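Local coordinates for protein response regulator aspartate phosphatase H (Bacillus subtilis, PDB 3Q15) that dephosphorylates the sporulation phosphotransferase Spo0F and also acts on the response regulator ComA, so controlling both sporulation and competence, at residues E18-I23 with K94-L99; R24-P29 with E86-P91. All coordinates share one frame; numbering follows the deposited sequence.

Contact 1 (E18-I23 with K94-L99)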
ATOM      1  N   GLU A  18       8.880  -3.319 -25.166  1.00 37.46           N
ATOM      2  CA  GLU A  18       8.480  -4.068 -26.344  1.00 42.92           C
ATOM      3  C   GLU A  18       9.704  -4.324 -27.207  1.00 42.03           C
ATOM      4  O   GLU A  18       9.871  -5.408 -27.764  1.00 42.06           O
ATOM      5  CB  GLU A  18       7.423  -3.301 -27.141  1.00 43.95           C
ATOM      6  CG  GLU A  18       6.963  -4.024 -28.391  1.00 55.76           C
ATOM      7  CD  GLU A  18       6.347  -5.374 -28.087  1.00 63.89           C
ATOM      8  OE1 GLU A  18       6.411  -6.265 -28.960  1.00 64.81           O
ATOM      9  OE2 GLU A  18       5.794  -5.541 -26.978  1.00 66.29           O
ATOM     10  N   TRP A  19      10.553  -3.306 -27.312  1.00 39.93           N
ATOM     11  CA  TRP A  19      11.830  -3.419 -28.004  1.00 41.69           C
ATOM     12  C   TRP A  19      12.628  -4.591 -27.420  1.00 44.27           C
ATOM     13  O   TRP A  19      13.153  -5.429 -28.155  1.00 47.86           O
ATOM     14  CB  TRP A  19      12.594  -2.097 -27.872  1.00 40.61           C
ATOM     15  CG  TRP A  19      13.968  -2.084 -28.465  1.00 42.98           C
ATOM     16  CD1 TRP A  19      14.514  -3.010 -29.307  1.00 44.54           C
ATOM     17  CD2 TRP A  19      14.980  -1.096 -28.246  1.00 43.57           C
ATOM     18  NE1 TRP A  19      15.802  -2.655 -29.629  1.00 45.12           N
ATOM     19  CE2 TRP A  19      16.113  -1.480 -28.986  1.00 45.23           C
ATOM     20  CE3 TRP A  19      15.037   0.085 -27.493  1.00 39.74           C
ATOM     21  CZ2 TRP A  19      17.288  -0.736 -28.999  1.00 46.16           C
ATOM     22  CZ3 TRP A  19      16.201   0.823 -27.505  1.00 43.51           C
ATOM     23  CH2 TRP A  19      17.313   0.412 -28.255  1.00 45.87           C
ATOM     24  N   TYR A  20      12.687  -4.648 -26.092  1.00 43.51           N
ATOM     25  CA  TYR A  20      13.389  -5.708 -25.371  1.00 38.22           C
ATOM     26  C   TYR A  20      12.846  -7.091 -25.714  1.00 38.69           C
ATOM     27  O   TYR A  20      13.608  -8.040 -25.895  1.00 35.57           O
ATOM     28  CB  TYR A  20      13.253  -5.482 -23.863  1.00 39.70           C
ATOM     29  CG  TYR A  20      14.243  -6.256 -23.018  1.00 38.93           C
ATOM     30  CD1 TYR A  20      15.444  -6.707 -23.554  1.00 41.18           C
ATOM     31  CD2 TYR A  20      13.975  -6.537 -21.686  1.00 39.74           C
ATOM     32  CE1 TYR A  20      16.353  -7.413 -22.781  1.00 42.82           C
ATOM     33  CE2 TYR A  20      14.879  -7.247 -20.903  1.00 41.41           C
ATOM     34  CZ  TYR A  20      16.064  -7.680 -21.456  1.00 41.98           C
ATOM     35  OH  TYR A  20      16.963  -8.381 -20.687  1.00 44.47           O
ATOM     36  N   LYS A  21      11.523  -7.205 -25.778  1.00 41.82           N
ATOM     37  CA  LYS A  21      10.882  -8.470 -26.117  1.00 41.34           C
ATOM     38  C   LYS A  21      11.367  -8.994 -27.467  1.00 39.31           C
ATOM     39  O   LYS A  21      11.661 -10.181 -27.613  1.00 41.96           O
ATOM     40  CB  LYS A  21       9.360  -8.319 -26.124  1.00 47.57           C
ATOM     41  CG  LYS A  21       8.736  -8.135 -24.750  1.00 48.40           C
ATOM     42  CD  LYS A  21       7.226  -7.989 -24.855  1.00 54.55           C
ATOM     43  CE  LYS A  21       6.577  -7.947 -23.480  1.00 58.27           C
ATOM     44  NZ  LYS A  21       7.172  -6.882 -22.630  1.00 57.62           N
ATOM     45  N   MET A  22      11.449  -8.107 -28.453  1.00 36.86           N
ATOM     46  CA  MET A  22      11.916  -8.504 -29.774  1.00 42.69           C
ATOM     47  C   MET A  22      13.372  -8.960 -29.720  1.00 43.35           C
ATOM     48  O   MET A  22      13.760  -9.916 -30.390  1.00 44.35           O
ATOM     49  CB  MET A  22      11.747  -7.363 -30.779  1.00 47.47           C
ATOM     50  CG  MET A  22      10.297  -6.983 -31.071  1.00 51.05           C
ATOM     51  SD  MET A  22       9.269  -8.348 -31.664  1.00 53.35           S
ATOM     52  CE  MET A  22       8.593  -8.971 -30.120  1.00 51.49           C
ATOM     53  N   ILE A  23      14.173  -8.276 -28.911  1.00 42.84           N
ATOM     54  CA  ILE A  23      15.575  -8.635 -28.739  1.00 43.42           C
ATOM     55  C   ILE A  23      15.735 -10.049 -28.188  1.00 42.15           C
ATOM     56  O   ILE A  23      16.518 -10.844 -28.710  1.00 42.11           O
ATOM     57  CB  ILE A  23      16.294  -7.641 -27.805  1.00 41.42           C
ATOM     58  CG1 ILE A  23      16.465  -6.291 -28.504  1.00 42.27           C
ATOM     59  CG2 ILE A  23      17.647  -8.192 -27.377  1.00 41.79           C
ATOM     60  CD1 ILE A  23      17.090  -5.222 -27.633  1.00 42.47           C
ATOM     61  N   LYS A  94      24.549  -8.381 -14.318  1.00 45.74           N
ATOM     62  CA  LYS A  94      24.187  -7.053 -13.829  1.00 50.01           C
ATOM     63  C   LYS A  94      23.345  -6.287 -14.838  1.00 44.93           C
ATOM     64  O   LYS A  94      22.420  -5.574 -14.463  1.00 41.62           O
ATOM     65  CB  LYS A  94      25.431  -6.244 -13.447  1.00 52.12           C
ATOM     66  CG  LYS A  94      26.202  -6.829 -12.275  1.00 59.05           C
ATOM     67  CD  LYS A  94      27.344  -5.923 -11.846  1.00 63.63           C
ATOM     68  CE  LYS A  94      28.073  -6.496 -10.637  1.00 70.37           C
ATOM     69  NZ  LYS A  94      29.198  -5.627 -10.189  1.00 73.47           N
ATOM     70  N   LEU A  95      23.670  -6.441 -16.117  1.00 47.49           N
ATOM     71  CA  LEU A  95      22.925  -5.786 -17.186  1.00 46.99           C
ATOM     72  C   LEU A  95      21.512  -6.347 -17.268  1.00 47.36           C
ATOM     73  O   LEU A  95      20.532  -5.603 -17.316  1.00 46.39           O
ATOM     74  CB  LEU A  95      23.629  -5.992 -18.527  1.00 47.73           C
ATOM     75  CG  LEU A  95      22.813  -5.566 -19.748  1.00 45.98           C
ATOM     76  CD1 LEU A  95      22.554  -4.064 -19.723  1.00 45.52           C
ATOM     77  CD2 LEU A  95      23.502  -5.979 -21.040  1.00 44.41           C
ATOM     78  N   THR A  96      21.418  -7.670 -17.284  1.00 46.11           N
ATOM     79  CA  THR A  96      20.130  -8.335 -17.398  1.00 43.92           C
ATOM     80  C   THR A  96      19.241  -7.992 -16.203  1.00 44.90           C
ATOM     81  O   THR A  96      18.046  -7.751 -16.357  1.00 44.72           O
ATOM     82  CB  THR A  96      20.305  -9.861 -17.527  1.00 40.83           C
ATOM     83  OG1 THR A  96      21.137 -10.145 -18.658  1.00 41.57           O
ATOM     84  CG2 THR A  96      18.964 -10.549 -17.711  1.00 40.03           C
ATOM     85  N   GLY A  97      19.836  -7.963 -15.015  1.00 47.68           N
ATOM     86  CA  GLY A  97      19.110  -7.620 -13.807  1.00 47.10           C
ATOM     87  C   GLY A  97      18.599  -6.188 -13.807  1.00 43.21           C
ATOM     88  O   GLY A  97      17.471  -5.926 -13.397  1.00 38.12           O
ATOM     89  N   LEU A  98      19.430  -5.259 -14.266  1.00 43.34           N
ATOM     90  CA  LEU A  98      19.040  -3.855 -14.310  1.00 42.37           C
ATOM     91  C   LEU A  98      17.938  -3.619 -15.337  1.00 45.76           C
ATOM     92  O   LEU A  98      16.972  -2.901 -15.068  1.00 43.18           O
ATOM     93  CB  LEU A  98      20.249  -2.968 -14.607  1.00 47.52           C
ATOM     94  CG  LEU A  98      20.044  -1.464 -14.416  1.00 48.77           C
ATOM     95  CD1 LEU A  98      19.263  -1.177 -13.138  1.00 46.03           C
ATOM     96  CD2 LEU A  98      21.386  -0.746 -14.406  1.00 47.12           C
ATOM     97  N   LEU A  99      18.083  -4.229 -16.512  1.00 43.47           N
ATOM     98  CA  LEU A  99      17.061  -4.127 -17.551  1.00 39.95           C
ATOM     99  C   LEU A  99      15.717  -4.614 -17.031  1.00 37.40           C
ATOM    100  O   LEU A  99      14.689  -3.969 -17.237  1.00 36.77           O
ATOM    101  CB  LEU A  99      17.452  -4.936 -18.792  1.00 41.23           C
ATOM    102  CG  LEU A  99      18.642  -4.433 -19.604  1.00 43.95           C
ATOM    103  CD1 LEU A  99      18.871  -5.351 -20.795  1.00 48.70           C
ATOM    104  CD2 LEU A  99      18.413  -3.001 -20.059  1.00 39.51           C
TER
HETATM  105  O   HOH W   1      16.272  -8.802 -18.155  1.00 43.44           O
HETATM  106  O   HOH W   2      19.670  -9.010 -21.042  1.00 46.41           O
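A water-bridged, buried packing contact joins helix 9-24 of the N-terminal three-helix bundle to helix 93-113, carried by Y20 on the first and by T96 and L99 on the second. The two segments stand apart, their nearest CA atoms, of Y20 and L99, 8.8 Å from each other, and the phenol spans the gap. With CG anti to the backbone N (chi1 -163°), the ring of Y20 extends across and delivers its hydroxyl end to the second helix. There CD1 of L99 sits obliquely against the far part of the ring, 3.7 Å from CZ of Y20, while CB of the same leucine lies beside CE2.

The hydroxyl makes no direct hydrogen bond to K94-L99. Instead, two waters lie at the ring edge, in its plane. Water 1 is 2.7 Å from OH of Y20 and donates to the backbone O of T96; water 2 is 2.8 Å from OH of Y20 and donates to OG1 of T96 over 3.0 Å. OG1 is also hydrogen-bonded to O of Q92. Both waters thus link the phenol to one residue, through its backbone and its side chain.

M58 of helix 49-67 also touches Y20. The arrangement packs an N-terminal three-helix bundle against helix 93-113, which comes after helix 81-89 and runs into the predicted first TPR repeat.

Contact 2 (R24-P29 with E86-P91)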
ATOM      1  N   ARG A  24      14.984 -10.362 -27.135  1.00 41.20           N
ATOM      2  CA  ARG A  24      15.129 -11.648 -26.453  1.00 43.55           C
ATOM      3  C   ARG A  24      14.633 -12.819 -27.301  1.00 47.58           C
ATOM      4  O   ARG A  24      14.944 -13.975 -27.016  1.00 49.68           O
ATOM      5  CB  ARG A  24      14.443 -11.625 -25.084  1.00 40.28           C
ATOM      6  CG  ARG A  24      15.029 -10.592 -24.132  1.00 38.52           C
ATOM      7  CD  ARG A  24      14.525 -10.779 -22.714  1.00 38.06           C
ATOM      8  NE  ARG A  24      15.125 -11.937 -22.057  1.00 36.20           N
ATOM      9  CZ  ARG A  24      14.436 -12.964 -21.570  1.00 37.43           C
ATOM     10  NH1 ARG A  24      13.114 -12.989 -21.668  1.00 35.40           N
ATOM     11  NH2 ARG A  24      15.071 -13.967 -20.981  1.00 36.54           N
ATOM     12  N   GLN A  25      13.869 -12.508 -28.344  1.00 47.59           N
ATOM     13  CA  GLN A  25      13.449 -13.516 -29.310  1.00 52.49           C
ATOM     14  C   GLN A  25      14.262 -13.366 -30.589  1.00 54.71           C
ATOM     15  O   GLN A  25      13.935 -13.949 -31.622  1.00 56.06           O
ATOM     16  CB  GLN A  25      11.952 -13.408 -29.603  1.00 52.40           C
ATOM     17  CG  GLN A  25      11.082 -13.718 -28.404  1.00 52.56           C
ATOM     18  CD  GLN A  25       9.605 -13.617 -28.714  1.00 56.27           C
ATOM     19  OE1 GLN A  25       8.823 -13.136 -27.896  1.00 57.16           O
ATOM     20  NE2 GLN A  25       9.212 -14.079 -29.894  1.00 59.66           N
ATOM     21  N   PHE A  26      15.322 -12.569 -30.504  1.00 53.69           N
ATOM     22  CA  PHE A  26      16.269 -12.406 -31.602  1.00 54.42           C
ATOM     23  C   PHE A  26      15.597 -12.092 -32.936  1.00 56.20           C
ATOM     24  O   PHE A  26      15.942 -12.675 -33.964  1.00 57.03           O
ATOM     25  CB  PHE A  26      17.144 -13.655 -31.738  1.00 54.17           C
ATOM     26  CG  PHE A  26      18.008 -13.919 -30.543  1.00 52.38           C
ATOM     27  CD1 PHE A  26      19.317 -13.473 -30.507  1.00 51.72           C
ATOM     28  CD2 PHE A  26      17.510 -14.611 -29.451  1.00 51.31           C
ATOM     29  CE1 PHE A  26      20.113 -13.712 -29.406  1.00 51.62           C
ATOM     30  CE2 PHE A  26      18.305 -14.854 -28.347  1.00 49.87           C
ATOM     31  CZ  PHE A  26      19.607 -14.405 -28.325  1.00 49.59           C
ATOM     32  N   SER A  27      14.640 -11.171 -32.915  1.00 53.30           N
ATOM     33  CA  SER A  27      14.003 -10.720 -34.145  1.00 55.68           C
ATOM     34  C   SER A  27      14.589  -9.379 -34.560  1.00 52.04           C
ATOM     35  O   SER A  27      14.126  -8.329 -34.119  1.00 48.61           O
ATOM     36  CB  SER A  27      12.490 -10.598 -33.963  1.00 59.36           C
ATOM     37  OG  SER A  27      11.855 -10.316 -35.201  1.00 63.04           O
ATOM     38  N   VAL A  28      15.611  -9.418 -35.407  1.00 52.68           N
ATOM     39  CA  VAL A  28      16.326  -8.204 -35.791  1.00 55.74           C
ATOM     40  C   VAL A  28      15.435  -7.144 -36.457  1.00 58.51           C
ATOM     41  O   VAL A  28      15.437  -5.984 -36.040  1.00 56.78           O
ATOM     42  CB  VAL A  28      17.558  -8.518 -36.670  1.00 60.24           C
ATOM     43  CG1 VAL A  28      18.284  -7.238 -37.052  1.00 61.14           C
ATOM     44  CG2 VAL A  28      18.495  -9.463 -35.938  1.00 59.71           C
ATOM     45  N   PRO A  29      14.666  -7.536 -37.487  1.00 62.72           N
ATOM     46  CA  PRO A  29      13.791  -6.572 -38.165  1.00 64.18           C
ATOM     47  C   PRO A  29      12.891  -5.815 -37.189  1.00 59.85           C
ATOM     48  O   PRO A  29      12.852  -4.588 -37.213  1.00 60.17           O
ATOM     49  CB  PRO A  29      12.946  -7.459 -39.082  1.00 67.99           C
ATOM     50  CG  PRO A  29      13.823  -8.628 -39.368  1.00 69.88           C
ATOM     51  CD  PRO A  29      14.574  -8.878 -38.087  1.00 66.89           C
ATOM     52  N   GLU A  86      20.598 -17.886 -23.032  1.00 59.50           N
ATOM     53  CA  GLU A  86      21.409 -18.186 -21.857  1.00 63.44           C
ATOM     54  C   GLU A  86      22.868 -17.800 -22.099  1.00 63.77           C
ATOM     55  O   GLU A  86      23.591 -17.431 -21.172  1.00 62.29           O
ATOM     56  CB  GLU A  86      21.294 -19.671 -21.497  1.00 68.70           C
ATOM     57  CG  GLU A  86      22.017 -20.076 -20.222  1.00 72.40           C
ATOM     58  CD  GLU A  86      23.502 -20.292 -20.435  1.00 77.63           C
ATOM     59  OE1 GLU A  86      23.905 -20.548 -21.589  1.00 80.24           O
ATOM     60  OE2 GLU A  86      24.265 -20.205 -19.449  1.00 78.29           O
ATOM     61  N   THR A  87      23.288 -17.884 -23.357  1.00 62.93           N
ATOM     62  CA  THR A  87      24.654 -17.556 -23.744  1.00 63.39           C
ATOM     63  C   THR A  87      24.932 -16.068 -23.550  1.00 59.33           C
ATOM     64  O   THR A  87      26.013 -15.674 -23.118  1.00 56.80           O
ATOM     65  CB  THR A  87      24.925 -17.949 -25.213  1.00 64.34           C
ATOM     66  OG1 THR A  87      24.730 -19.360 -25.373  1.00 68.01           O
ATOM     67  CG2 THR A  87      26.348 -17.597 -25.617  1.00 65.96           C
ATOM     68  N   ILE A  88      23.944 -15.243 -23.870  1.00 59.94           N
ATOM     69  CA  ILE A  88      24.096 -13.799 -23.765  1.00 58.14           C
ATOM     70  C   ILE A  88      23.888 -13.288 -22.340  1.00 54.55           C
ATOM     71  O   ILE A  88      24.621 -12.419 -21.878  1.00 55.56           O
ATOM     72  CB  ILE A  88      23.131 -13.072 -24.720  1.00 56.13           C
ATOM     73  CG1 ILE A  88      23.485 -13.398 -26.172  1.00 57.34           C
ATOM     74  CG2 ILE A  88      23.169 -11.568 -24.490  1.00 58.12           C
ATOM     75  CD1 ILE A  88      22.604 -12.705 -27.191  1.00 59.18           C
ATOM     76  N   GLU A  89      22.891 -13.831 -21.648  1.00 54.62           N
ATOM     77  CA  GLU A  89      22.498 -13.319 -20.334  1.00 54.45           C
ATOM     78  C   GLU A  89      23.456 -13.690 -19.199  1.00 56.83           C
ATOM     79  O   GLU A  89      23.782 -12.856 -18.353  1.00 56.09           O
ATOM     80  CB  GLU A  89      21.083 -13.782 -19.985  1.00 52.28           C
ATOM     81  CG  GLU A  89      20.013 -13.223 -20.891  1.00 54.93           C
ATOM     82  CD  GLU A  89      18.622 -13.652 -20.478  1.00 55.57           C
ATOM     83  OE1 GLU A  89      17.655 -13.157 -21.085  1.00 49.02           O
ATOM     84  OE2 GLU A  89      18.498 -14.480 -19.548  1.00 60.47           O
ATOM     85  N   THR A  90      23.895 -14.943 -19.178  1.00 60.05           N
ATOM     86  CA  THR A  90      24.756 -15.435 -18.106  1.00 63.28           C
ATOM     87  C   THR A  90      25.968 -14.538 -17.840  1.00 62.52           C
ATOM     88  O   THR A  90      26.213 -14.156 -16.698  1.00 66.20           O
ATOM     89  CB  THR A  90      25.207 -16.885 -18.360  1.00 68.28           C
ATOM     90  OG1 THR A  90      24.055 -17.734 -18.419  1.00 70.11           O
ATOM     91  CG2 THR A  90      26.127 -17.364 -17.245  1.00 70.94           C
ATOM     92  N   PRO A  91      26.727 -14.194 -18.892  1.00 61.87           N
ATOM     93  CA  PRO A  91      27.883 -13.308 -18.708  1.00 64.37           C
ATOM     94  C   PRO A  91      27.469 -11.867 -18.418  1.00 63.33           C
ATOM     95  O   PRO A  91      28.314 -11.047 -18.054  1.00 63.79           O
ATOM     96  CB  PRO A  91      28.598 -13.375 -20.063  1.00 64.12           C
ATOM     97  CG  PRO A  91      28.038 -14.571 -20.751  1.00 63.05           C
ATOM     98  CD  PRO A  91      26.633 -14.681 -20.277  1.00 61.08           C
TER
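The backbones of R24-P29 and E86-P91 do not pair; their nearest CA atoms, those of R24 and I88, are 9.6 Å apart, and side chains fill the distance. The first segment holds a Schellman motif that ends helix 9-24. F26, with positive phi, is its C-prime residue, the N of F26 bonding to O of I23 and the N of S27 making a probable hydrogen bond to O of M22. The chain then turns into the helix that starts at V28, with S27 at its N-cap position; the hydroxyl of S27 makes no capping bond and is hydrogen-bonded to D30 instead. E86 to E89 lie on helix 81-89.

F26 and I88 approach from opposite directions. The leading methyl of the isoleucine, CD1, meets the ring at its edge, near its plane, 3.5 Å from CE1 of F26 and almost as close to CZ. M65 of helix 49-67 and L84 and L85 of helix 81-89 add to the apolar surroundings of the ring.

Alongside this packing runs a salt bridge. The chain of R24 bends at chi3 (74°), whereas that of E89 is extended beyond CG, and the two meet at about a right angle. Their guanidinium and carboxylate planes nonetheless lie only 21° apart. A methionine in place of R24 would probably leave the carboxylate of E89 without this cationic partner and let it turn more freely.

The grip is side-on, with two nitrogens closing on one oxygen: NE of R24 reaches OE1 of E89 at 3.0 Å nearly along the C-O axis, while NH2 of R24 donates to the syn lone pair of that same OE1 at 2.7 Å, with an N-H...O angle of 152°.

In the fold
From the N terminus, helix 9-24 supplies the first side of contact 1, and the turn after it supplies that of contact 2. The chain continues through helices 28-41 and 49-67 and an unmodelled stretch before helix 81-89 returns to close contact 2, a loop with 56 residues between its segments. Helix 93-113 then closes contact 1 around that loop, with 70 residues between, so the two are nested and do not cross. Their centres lie about 9 Å apart, and they abut where OG1 of T96 packs near O of E89. Together they tie the end of the first helix and its turn to two consecutive later helices, with helix 49-67 touching both contacts.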